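Local coordinates for protein 6-carboxyhexanoate--coa ligase (Bacillus subtilis, PDB 5FLG) that belongs to the 6-carboxyhexanoate--CoA ligase family and is seen here with bound phosphoaminophosphonic acid-adenylate ester, pimelic acid and magnesium ions, at residues T7-S20 with R56-V69. Numbering follows the deposited sequence.
Sequences TFYSVRMRASMNGS and RGKPDFMQIQFEEV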
loop_
_atom_site.group_PDB
_atom_site.type_symbol
_atom_site.label_atom_id
_atom_site.label_comp_id
_atom_site.label_asym_id
_atom_site.label_seq_id
_atom_site.Cartn_x
_atom_site.Cartn_y
_atom_site.Cartn_z
ATOM N N THR A 7 8.259 -16.263 -11.528
ATOM C CA THR A 7 7.257 -15.219 -11.338
ATOM C C THR A 7 7.829 -14.011 -10.616
ATOM O O THR A 7 8.443 -14.142 -9.543
ATOM C CB THR A 7 6.041 -15.766 -10.591
ATOM O OG1 THR A 7 5.466 -16.827 -11.361
ATOM C CG2 THR A 7 4.984 -14.682 -10.392
ATOM N N PHE A 8 7.611 -12.837 -11.198
ATOM C CA PHE A 8 8.064 -11.592 -10.611
ATOM C C PHE A 8 6.930 -10.705 -10.094
ATOM O O PHE A 8 5.756 -10.873 -10.464
ATOM C CB PHE A 8 8.941 -10.822 -11.584
ATOM C CG PHE A 8 10.352 -11.334 -11.666
ATOM C CD1 PHE A 8 10.672 -12.414 -12.468
ATOM C CD2 PHE A 8 11.370 -10.713 -10.944
ATOM C CE1 PHE A 8 11.968 -12.926 -12.483
ATOM C CE2 PHE A 8 12.662 -11.217 -10.949
ATOM C CZ PHE A 8 12.954 -12.358 -11.680
ATOM N N TYR A 9 7.285 -9.871 -9.107
ATOM C CA TYR A 9 6.328 -9.027 -8.408
ATOM C C TYR A 9 6.790 -7.596 -8.425
ATOM O O TYR A 9 7.964 -7.319 -8.212
ATOM C CB TYR A 9 6.148 -9.499 -6.957
ATOM C CG TYR A 9 5.510 -10.852 -6.850
ATOM C CD1 TYR A 9 6.246 -11.990 -7.088
ATOM C CD2 TYR A 9 4.158 -10.987 -6.598
ATOM C CE1 TYR A 9 5.677 -13.240 -7.051
ATOM C CE2 TYR A 9 3.574 -12.240 -6.520
ATOM C CZ TYR A 9 4.333 -13.353 -6.782
ATOM O OH TYR A 9 3.779 -14.600 -6.786
ATOM N N SER A 10 5.872 -6.695 -8.798
ATOM C CA SER A 10 6.095 -5.269 -8.701
ATOM C C SER A 10 5.842 -4.810 -7.262
ATOM O O SER A 10 4.772 -5.052 -6.717
ATOM C CB SER A 10 5.119 -4.517 -9.635
ATOM O OG SER A 10 5.286 -3.114 -9.494
ATOM N N VAL A 11 6.795 -4.130 -6.662
ATOM C CA VAL A 11 6.619 -3.632 -5.282
ATOM C C VAL A 11 6.872 -2.154 -5.298
ATOM O O VAL A 11 7.951 -1.710 -5.718
ATOM C CB VAL A 11 7.581 -4.290 -4.264
ATOM C CG1 VAL A 11 7.148 -3.939 -2.848
ATOM C CG2 VAL A 11 7.593 -5.799 -4.400
ATOM N N ARG A 12 5.845 -1.383 -4.933
ATOM C CA ARG A 12 5.895 0.062 -5.034
ATOM C C ARG A 12 5.582 0.716 -3.704
ATOM O O ARG A 12 4.839 0.158 -2.883
ATOM C CB ARG A 12 4.872 0.568 -6.071
ATOM C CG ARG A 12 5.257 0.222 -7.499
ATOM C CD ARG A 12 4.234 0.780 -8.487
ATOM N NE ARG A 12 2.948 0.105 -8.353
ATOM C CZ ARG A 12 1.800 0.572 -8.838
ATOM N NH1 ARG A 12 1.729 1.809 -9.303
ATOM N NH2 ARG A 12 0.718 -0.184 -8.819
ATOM N N MET A 13 6.133 1.911 -3.528
ATOM C CA MET A 13 5.989 2.657 -2.303
ATOM C C MET A 13 5.886 4.125 -2.660
ATOM O O MET A 13 6.673 4.633 -3.433
ATOM C CB MET A 13 7.203 2.449 -1.369
ATOM C CG MET A 13 7.164 3.278 -0.076
ATOM S SD MET A 13 7.925 4.929 -0.176
ATOM C CE MET A 13 9.630 4.536 -0.467
ATOM N N ARG A 14 5.077 4.843 -1.900
ATOM C CA ARG A 14 5.210 6.256 -1.866
ATOM C C ARG A 14 4.908 6.798 -0.478
ATOM O O ARG A 14 4.166 6.194 0.310
ATOM C CB ARG A 14 4.259 6.859 -2.896
ATOM C CG ARG A 14 2.825 6.510 -2.630
ATOM C CD ARG A 14 2.013 6.828 -3.876
ATOM N NE ARG A 14 0.575 6.793 -3.649
ATOM C CZ ARG A 14 -0.297 6.279 -4.512
ATOM N NH1 ARG A 14 0.118 5.678 -5.630
ATOM N NH2 ARG A 14 -1.592 6.324 -4.233
ATOM N N ALA A 15 5.456 7.971 -0.210
ATOM C CA ALA A 15 5.350 8.540 1.113
ATOM C C ALA A 15 5.260 10.043 0.997
ATOM O O ALA A 15 5.912 10.651 0.148
ATOM C CB ALA A 15 6.552 8.141 1.979
ATOM N N SER A 16 4.529 10.642 1.928
ATOM C CA SER A 16 4.352 12.071 1.941
ATOM C C SER A 16 4.161 12.602 3.349
ATOM O O SER A 16 3.965 11.838 4.277
ATOM C CB SER A 16 3.141 12.444 1.078
ATOM O OG SER A 16 1.997 11.765 1.534
ATOM N N MET A 17 4.275 13.915 3.498
ATOM C CA MET A 17 3.922 14.565 4.741
ATOM C C MET A 17 2.880 15.657 4.522
ATOM O O MET A 17 2.716 16.174 3.401
ATOM C CB MET A 17 5.168 15.083 5.470
ATOM C CG MET A 17 5.938 16.190 4.780
ATOM S SD MET A 17 7.323 16.727 5.822
ATOM C CE MET A 17 6.498 18.015 6.766
ATOM N N ASN A 18 2.132 15.925 5.597
ATOM C CA ASN A 18 0.897 16.737 5.584
ATOM C C ASN A 18 -0.164 16.142 4.669
ATOM O O ASN A 18 -0.647 16.800 3.742
ATOM C CB ASN A 18 1.167 18.199 5.198
ATOM C CG ASN A 18 2.368 18.784 5.910
ATOM O OD1 ASN A 18 3.201 19.445 5.295
ATOM N ND2 ASN A 18 2.476 18.528 7.207
ATOM N N GLY A 19 -0.514 14.885 4.938
ATOM C CA GLY A 19 -1.505 14.159 4.141
ATOM C C GLY A 19 -0.843 13.187 3.181
ATOM O O GLY A 19 0.388 13.084 3.164
ATOM N N SER A 20 -1.661 12.515 2.361
ATOM C CA SER A 20 -1.222 11.821 1.131
ATOM C C SER A 20 -0.680 12.745 0.027
ATOM O O SER A 20 -1.184 13.846 -0.198
ATOM C CB SER A 20 -2.377 10.983 0.566
ATOM O OG SER A 20 -3.282 11.800 -0.149
ATOM N N ARG A 56 14.216 14.524 3.017
ATOM C CA ARG A 56 13.169 15.499 2.794
ATOM C C ARG A 56 12.190 15.534 3.993
ATOM O O ARG A 56 11.255 16.319 4.009
ATOM C CB ARG A 56 12.431 15.217 1.477
ATOM C CG ARG A 56 13.274 15.525 0.242
ATOM C CD ARG A 56 12.673 15.027 -1.065
ATOM N NE ARG A 56 11.331 15.530 -1.320
ATOM C CZ ARG A 56 11.052 16.679 -1.926
ATOM N NH1 ARG A 56 12.026 17.499 -2.291
ATOM N NH2 ARG A 56 9.789 17.065 -2.056
ATOM N N GLY A 57 12.417 14.687 4.993
ATOM C CA GLY A 57 11.638 14.712 6.228
ATOM C C GLY A 57 10.901 13.404 6.514
ATOM O O GLY A 57 10.918 12.455 5.716
ATOM N N LYS A 58 10.153 13.401 7.608
ATOM C CA LYS A 58 9.461 12.205 8.099
ATOM C C LYS A 58 8.027 12.177 7.550
ATOM O O LYS A 58 7.301 13.158 7.647
ATOM C CB LYS A 58 9.449 12.227 9.633
ATOM C CG LYS A 58 8.293 11.479 10.268
ATOM C CD LYS A 58 8.137 11.815 11.746
ATOM C CE LYS A 58 6.693 11.630 12.200
ATOM N NZ LYS A 58 6.596 11.635 13.686
ATOM N N PRO A 59 7.628 11.067 6.919
ATOM C CA PRO A 59 6.275 10.964 6.353
ATOM C C PRO A 59 5.191 10.759 7.414
ATOM O O PRO A 59 5.489 10.286 8.514
ATOM C CB PRO A 59 6.371 9.751 5.433
ATOM C CG PRO A 59 7.450 8.921 6.013
ATOM C CD PRO A 59 8.436 9.873 6.640
ATOM N N ASP A 60 3.998 11.277 7.157
ATOM C CA ASP A 60 2.830 10.900 7.956
ATOM C C ASP A 60 1.873 10.020 7.175
ATOM O O ASP A 60 0.805 9.670 7.675
ATOM C CB ASP A 60 2.078 12.125 8.506
ATOM C CG ASP A 60 1.775 13.145 7.459
ATOM O OD1 ASP A 60 1.252 12.782 6.374
ATOM O OD2 ASP A 60 2.056 14.331 7.732
ATOM N N PHE A 61 2.276 9.655 5.955
ATOM C CA PHE A 61 1.465 8.835 5.094
ATOM C C PHE A 61 2.362 8.001 4.199
ATOM O O PHE A 61 3.367 8.506 3.684
ATOM C CB PHE A 61 0.580 9.708 4.215
ATOM C CG PHE A 61 -0.193 8.931 3.228
ATOM C CD1 PHE A 61 0.414 8.487 2.065
ATOM C CD2 PHE A 61 -1.455 8.475 3.544
ATOM C CE1 PHE A 61 -0.282 7.707 1.173
ATOM C CE2 PHE A 61 -2.169 7.707 2.643
ATOM C CZ PHE A 61 -1.565 7.285 1.478
ATOM N N MET A 62 2.086 6.710 4.104
ATOM C CA MET A 62 2.854 5.850 3.214
ATOM C C MET A 62 2.003 4.691 2.758
ATOM O O MET A 62 1.178 4.181 3.505
ATOM C CB MET A 62 4.137 5.354 3.894
ATOM C CG MET A 62 5.012 4.479 3.012
ATOM S SD MET A 62 6.436 3.734 3.867
ATOM C CE MET A 62 7.143 5.200 4.628
ATOM N N GLN A 63 2.165 4.343 1.482
ATOM C CA GLN A 63 1.599 3.152 0.895
ATOM C C GLN A 63 2.688 2.255 0.334
ATOM O O GLN A 63 3.577 2.712 -0.372
ATOM C CB GLN A 63 0.687 3.532 -0.264
ATOM C CG GLN A 63 -0.460 4.421 0.139
ATOM C CD GLN A 63 -1.458 4.655 -1.013
ATOM O OE1 GLN A 63 -1.108 5.206 -2.066
ATOM N NE2 GLN A 63 -2.713 4.300 -0.777
ATOM N N ILE A 64 2.514 0.952 0.477
ATOM C CA ILE A 64 3.424 -0.015 -0.112
ATOM C C ILE A 64 2.527 -1.082 -0.663
ATOM O O ILE A 64 1.586 -1.502 -0.008
ATOM C CB ILE A 64 4.359 -0.690 0.942
ATOM C CG1 ILE A 64 5.142 0.343 1.723
ATOM C CG2 ILE A 64 5.303 -1.632 0.248
ATOM C CD1 ILE A 64 6.207 -0.233 2.661
ATOM N N GLN A 65 2.772 -1.471 -1.907
ATOM C CA GLN A 65 1.914 -2.410 -2.589
ATOM C C GLN A 65 2.775 -3.417 -3.358
ATOM O O GLN A 65 3.790 -3.051 -3.934
ATOM C CB GLN A 65 0.999 -1.645 -3.538
ATOM C CG GLN A 65 0.241 -2.525 -4.516
ATOM C CD GLN A 65 -0.481 -1.727 -5.598
ATOM O OE1 GLN A 65 -0.282 -1.959 -6.799
ATOM N NE2 GLN A 65 -1.331 -0.805 -5.178
ATOM N N PHE A 66 2.302 -4.647 -3.468
ATOM C CA PHE A 66 2.876 -5.579 -4.413
ATOM C C PHE A 66 1.825 -6.284 -5.221
ATOM O O PHE A 66 0.689 -6.432 -4.782
ATOM C CB PHE A 66 3.855 -6.577 -3.746
ATOM C CG PHE A 66 3.199 -7.680 -2.996
ATOM C CD1 PHE A 66 2.558 -8.706 -3.669
ATOM C CD2 PHE A 66 3.429 -7.822 -1.618
ATOM C CE1 PHE A 66 1.987 -9.755 -2.969
ATOM C CE2 PHE A 66 2.971 -8.933 -0.933
ATOM C CZ PHE A 66 2.246 -9.904 -1.604
ATOM N N GLU A 67 2.201 -6.626 -6.447
ATOM C CA GLU A 67 1.328 -7.360 -7.341
ATOM C C GLU A 67 2.118 -8.155 -8.337
ATOM O O GLU A 67 3.195 -7.760 -8.759
ATOM C CB GLU A 67 0.410 -6.402 -8.105
ATOM C CG GLU A 67 1.148 -5.598 -9.163
ATOM C CD GLU A 67 0.346 -4.434 -9.724
ATOM O OE1 GLU A 67 -0.907 -4.452 -9.625
ATOM O OE2 GLU A 67 0.988 -3.526 -10.314
ATOM N N GLU A 68 1.639 -9.347 -8.598
ATOM C CA GLU A 68 2.180 -10.189 -9.628
ATOM C C GLU A 68 2.220 -9.485 -10.967
ATOM O O GLU A 68 1.254 -8.852 -11.383
ATOM C CB GLU A 68 1.312 -11.440 -9.754
ATOM C CG GLU A 68 1.934 -12.527 -10.596
ATOM C CD GLU A 68 1.099 -13.802 -10.613
ATOM O OE1 GLU A 68 0.055 -13.883 -9.920
ATOM O OE2 GLU A 68 1.568 -14.764 -11.229
ATOM N N VAL A 69 3.361 -9.585 -11.626
ATOM C CA VAL A 69 3.478 -9.145 -13.007
ATOM C C VAL A 69 3.179 -10.291 -13.970
ATOM O O VAL A 69 3.821 -11.338 -13.924
ATOM C CB VAL A 69 4.875 -8.571 -13.259
ATOM C CG1 VAL A 69 5.012 -8.082 -14.691
ATOM C CG2 VAL A 69 5.111 -7.431 -12.289
HETATM O O HOH W 1 6.356 -12.531 -13.694
HETATM O O HOH W 2 2.756 -2.626 -7.152
#
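S10, R12, R14 and S16 pair with E67, Q65, Q63 and F61 as the hydrogen-bonded positions of two long antiparallel strands, 8-17 and 61-68. R12 N to Q65 O and Q65 N to R12 O, both 2.8 Å, are typical of the backbone bonds. Near the end of strand 8-17, S16 is opposed by D60 as well as F61, making a classic beta bulge: D60 N gives S16 O a 2.9 Å bond, F61 N a weak one.

Next to the bulge, the D60 carboxylate faces the turn after strand 8-17. OD2 accepts N18 N at 2.7 Å and OD1 accepts G19 N at 3.1 Å, both on their syn sides, so two bonds would hold its rotation, although N18 to S20 are poorly ordered. S16 OG, tucked between its backbone N and carbonyl carbon (chi1 56°), binds G19 O at 2.6 Å. S20 CB sits over the F61 ring centre, a CH-pi contact of 3.7 Å.

On the sheet face of S16 and F61, R12 bends at chi3 (-68°), sending NH2 weakly to Q65 OE1 with guanidinium and amide planes almost perpendicular; a long salt bridge reaches E67 OE2, which R149 also pairs with. A water in the guanidinium plane accepts from R12 NE.

Apolar side chains pack the face of V11, M13 and A15: V11 CG2 lies alongside F66 CB at 3.9 Å, and M13 CG touches M62 and I64. Y9 and E68 lie further along it. The M13 side chain is about 5 Å from the bound phosphoaminophosphonic acid-adenylate ester, so this face adjoins the ligand site.

Helix 40-52 covers V11, M62 and F66. Strand 26-36 flanks 8-17 on its other edge, while 61-68 pairs antiparallel with a strand of the second subunit, continuing the sheet across the dimer.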